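Local coordinates for putative secreted cellulose binding protein (Streptomyces coelicolor, PDB 4OY7), which cleaves cellulose chains oxidatively at their glycosidic bonds through its copper-dependent lytic polysaccharide monooxygenase domain, the part present here, at residues 175-178 with 183-186. Numbering follows the deposited sequence.
Sequences QWVR and ENFF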
ATOM      1  N   GLN A 175       1.223   7.679  -0.306  1.00  5.65           N
ATOM      2  CA  GLN A 175       0.281   8.460  -1.103  1.00  5.76           C
ATOM      3  C   GLN A 175       1.026   8.927  -2.337  1.00  5.92           C
ATOM      4  O   GLN A 175       2.070   9.591  -2.262  1.00  6.38           O
ATOM      5  CB  GLN A 175      -0.307   9.631  -0.323  1.00  5.69           C
ATOM      6  CG  GLN A 175      -1.522  10.240  -0.991  1.00  5.86           C
ATOM      7  CD  GLN A 175      -2.191  11.297  -0.131  1.00  5.92           C
ATOM      8  OE1 GLN A 175      -2.021  11.313   1.095  1.00  6.05           O
ATOM      9  NE2 GLN A 175      -2.988  12.172  -0.761  1.00  6.20           N
ATOM     10  N   TRP A 176       0.518   8.502  -3.492  1.00  6.06           N
ATOM     11  CA  TRP A 176       1.073   8.865  -4.766  1.00  6.25           C
ATOM     12  C   TRP A 176       0.302  10.076  -5.246  1.00  6.38           C
ATOM     13  O   TRP A 176      -0.884   9.967  -5.586  1.00  6.50           O
ATOM     14  CB  TRP A 176       0.915   7.716  -5.766  1.00  6.45           C
ATOM     15  CG  TRP A 176       1.570   7.924  -7.091  1.00  6.97           C
ATOM     16  CD1 TRP A 176       2.487   8.893  -7.439  1.00  7.27           C
ATOM     17  CD2 TRP A 176       1.394   7.105  -8.257  1.00  7.34           C
ATOM     18  NE1 TRP A 176       2.864   8.726  -8.748  1.00  7.87           N
ATOM     19  CE2 TRP A 176       2.212   7.641  -9.269  1.00  7.81           C
ATOM     20  CE3 TRP A 176       0.614   5.962  -8.540  1.00  7.35           C
ATOM     21  CZ2 TRP A 176       2.277   7.081 -10.540  1.00  8.35           C
ATOM     22  CZ3 TRP A 176       0.669   5.433  -9.777  1.00  7.91           C
ATOM     23  CH2 TRP A 176       1.511   5.971 -10.769  1.00  8.28           C
ATOM     24  N   VAL A 177       0.979  11.212  -5.265  1.00  6.40           N
ATOM     25  CA  VAL A 177       0.365  12.497  -5.560  1.00  6.65           C
ATOM     26  C   VAL A 177       0.776  12.934  -6.949  1.00  7.27           C
ATOM     27  O   VAL A 177       1.922  13.339  -7.196  1.00  7.57           O
ATOM     28  CB  VAL A 177       0.759  13.529  -4.485  1.00  6.54           C
ATOM     29  CG1 VAL A 177       0.093  14.878  -4.761  1.00  6.82           C
ATOM     30  CG2 VAL A 177       0.402  12.950  -3.126  1.00  6.25           C
ATOM     31  N   ARG A 178      -0.151  12.790  -7.893  1.00  7.61           N
ATOM     32  CA  ARG A 178       0.113  13.205  -9.258  1.00  8.34           C
ATOM     33  C   ARG A 178       0.341  14.700  -9.315  1.00  8.80           C
ATOM     34  O   ARG A 178      -0.284  15.461  -8.587  1.00  8.82           O
ATOM     35  CB  ARG A 178      -1.052  12.813 -10.192  1.00  8.59           C
ATOM     36  CG  ARG A 178      -1.119  11.315 -10.466  1.00  8.56           C
ATOM     37  CD  ARG A 178      -2.306  10.945 -11.359  1.00  9.00           C
ATOM     38  NE  ARG A 178      -2.194  11.543 -12.692  1.00  9.68           N
ATOM     39  CZ  ARG A 178      -3.097  11.372 -13.663  1.00 10.18           C
ATOM     40  NH1 ARG A 178      -4.181  10.630 -13.476  1.00 10.11           N
ATOM     41  NH2 ARG A 178      -2.939  11.991 -14.825  1.00 10.84           N
ATOM     42  N   GLU A 183      -6.133  13.235  -9.108  1.00  8.46           N
ATOM     43  CA  GLU A 183      -6.146  11.817  -8.756  1.00  8.23           C
ATOM     44  C   GLU A 183      -4.885  11.439  -7.993  1.00  7.66           C
ATOM     45  O   GLU A 183      -3.768  11.796  -8.404  1.00  7.69           O
ATOM     46  CB  GLU A 183      -6.285  10.959  -9.999  1.00  8.95           C
ATOM     47  CG  GLU A 183      -6.410   9.466  -9.729  1.00  9.07           C
ATOM     48  CD  GLU A 183      -6.431   8.682 -11.026  1.00 10.10           C
ATOM     49  OE1 GLU A 183      -5.415   8.747 -11.732  1.00 10.68           O
ATOM     50  OE2 GLU A 183      -7.460   8.054 -11.350  1.00 11.07           O
ATOM     51  N   ASN A 184      -5.074  10.757  -6.860  1.00  6.99           N
ATOM     52  CA  ASN A 184      -3.986  10.223  -6.059  1.00  6.59           C
ATOM     53  C   ASN A 184      -4.256   8.727  -5.777  1.00  6.41           C
ATOM     54  O   ASN A 184      -5.414   8.298  -5.738  1.00  6.63           O
ATOM     55  CB  ASN A 184      -3.940  10.935  -4.688  1.00  6.29           C
ATOM     56  CG  ASN A 184      -3.516  12.404  -4.716  1.00  6.50           C
ATOM     57  OD1 ASN A 184      -3.472  12.997  -3.620  1.00  6.35           O
ATOM     58  ND2 ASN A 184      -3.175  12.992  -5.877  1.00  6.70           N
ATOM     59  N   PHE A 185      -3.201   7.983  -5.464  1.00  6.20           N
ATOM     60  CA  PHE A 185      -3.266   6.556  -5.098  1.00  6.08           C
ATOM     61  C   PHE A 185      -2.848   6.341  -3.642  1.00  5.63           C
ATOM     62  O   PHE A 185      -2.053   7.094  -3.093  1.00  5.00           O
ATOM     63  CB  PHE A 185      -2.413   5.748  -6.076  1.00  6.53           C
ATOM     64  CG  PHE A 185      -2.958   5.795  -7.469  1.00  7.24           C
ATOM     65  CD1 PHE A 185      -2.735   6.876  -8.299  1.00  7.66           C
ATOM     66  CD2 PHE A 185      -3.832   4.812  -7.872  1.00  7.75           C
ATOM     67  CE1 PHE A 185      -3.318   6.922  -9.555  1.00  8.26           C
ATOM     68  CE2 PHE A 185      -4.419   4.847  -9.113  1.00  8.34           C
ATOM     69  CZ  PHE A 185      -4.173   5.908  -9.938  1.00  8.49           C
ATOM     70  N   PHE A 186      -3.389   5.294  -3.036  1.00  5.59           N
ATOM     71  CA  PHE A 186      -3.252   5.069  -1.615  1.00  5.59           C
ATOM     72  C   PHE A 186      -2.801   3.639  -1.379  1.00  5.78           C
ATOM     73  O   PHE A 186      -3.431   2.699  -1.862  1.00  6.15           O
ATOM     74  CB  PHE A 186      -4.599   5.332  -0.921  1.00  5.63           C
ATOM     75  CG  PHE A 186      -4.985   6.792  -0.930  1.00  5.70           C
ATOM     76  CD1 PHE A 186      -5.539   7.366  -2.058  1.00  5.92           C
ATOM     77  CD2 PHE A 186      -4.736   7.615   0.184  1.00  5.78           C
ATOM     78  CE1 PHE A 186      -5.818   8.725  -2.115  1.00  5.97           C
ATOM     79  CE2 PHE A 186      -5.027   8.980   0.124  1.00  5.82           C
ATOM     80  CZ  PHE A 186      -5.565   9.526  -1.028  1.00  6.01           C
TER
HETATM   81  O   HOH W   1      -2.811  15.602  -6.900  1.00  9.19           O
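With CG anti to the backbone N in Trp176 (chi1 -174°) and beside it in Phe185 (chi1 -65°), the aromatic side chains run abreast, CE3 of Trp176 lying 3.5 Å from CD1 of Phe185. Their broad, flat rings meet obliquely, at 41°; the Phe185 side chain comes within about 3 Å of copper and meets its ligand His1, while Trp176 meets His110. Beneath them, Trp176 N bonds Phe185 O (3.0 Å) and Phe185 N bonds Trp176 O (3.1 Å). This is the antiparallel hairpin of strands 168-178 and 184-193 in the AA10 domain; Glu183, at its end, binds copper in another structure of this protein, and Arg178 touches His110. On the other face, long, extended Gln175 lays CG over the Phe186 ring and sends NE2 to Asn184 OD1 (3.0 Å). Gln175 NE2 also bonds Arg58 O, and Asn184 OD1 accepts from Gly57 N. Short Asn184 folds back, giving ND2 to Glu183 O from above the carbonyl plane and to a water shared with Arg178 O. Long, oppositely charged Arg178 and Glu183 span the hairpin's mouth: Arg178 bends at chi3, and NH1 meets Glu183 OE1 (2.8 Å) from above the carboxylate; NE forms a second salt bridge, to Asp180.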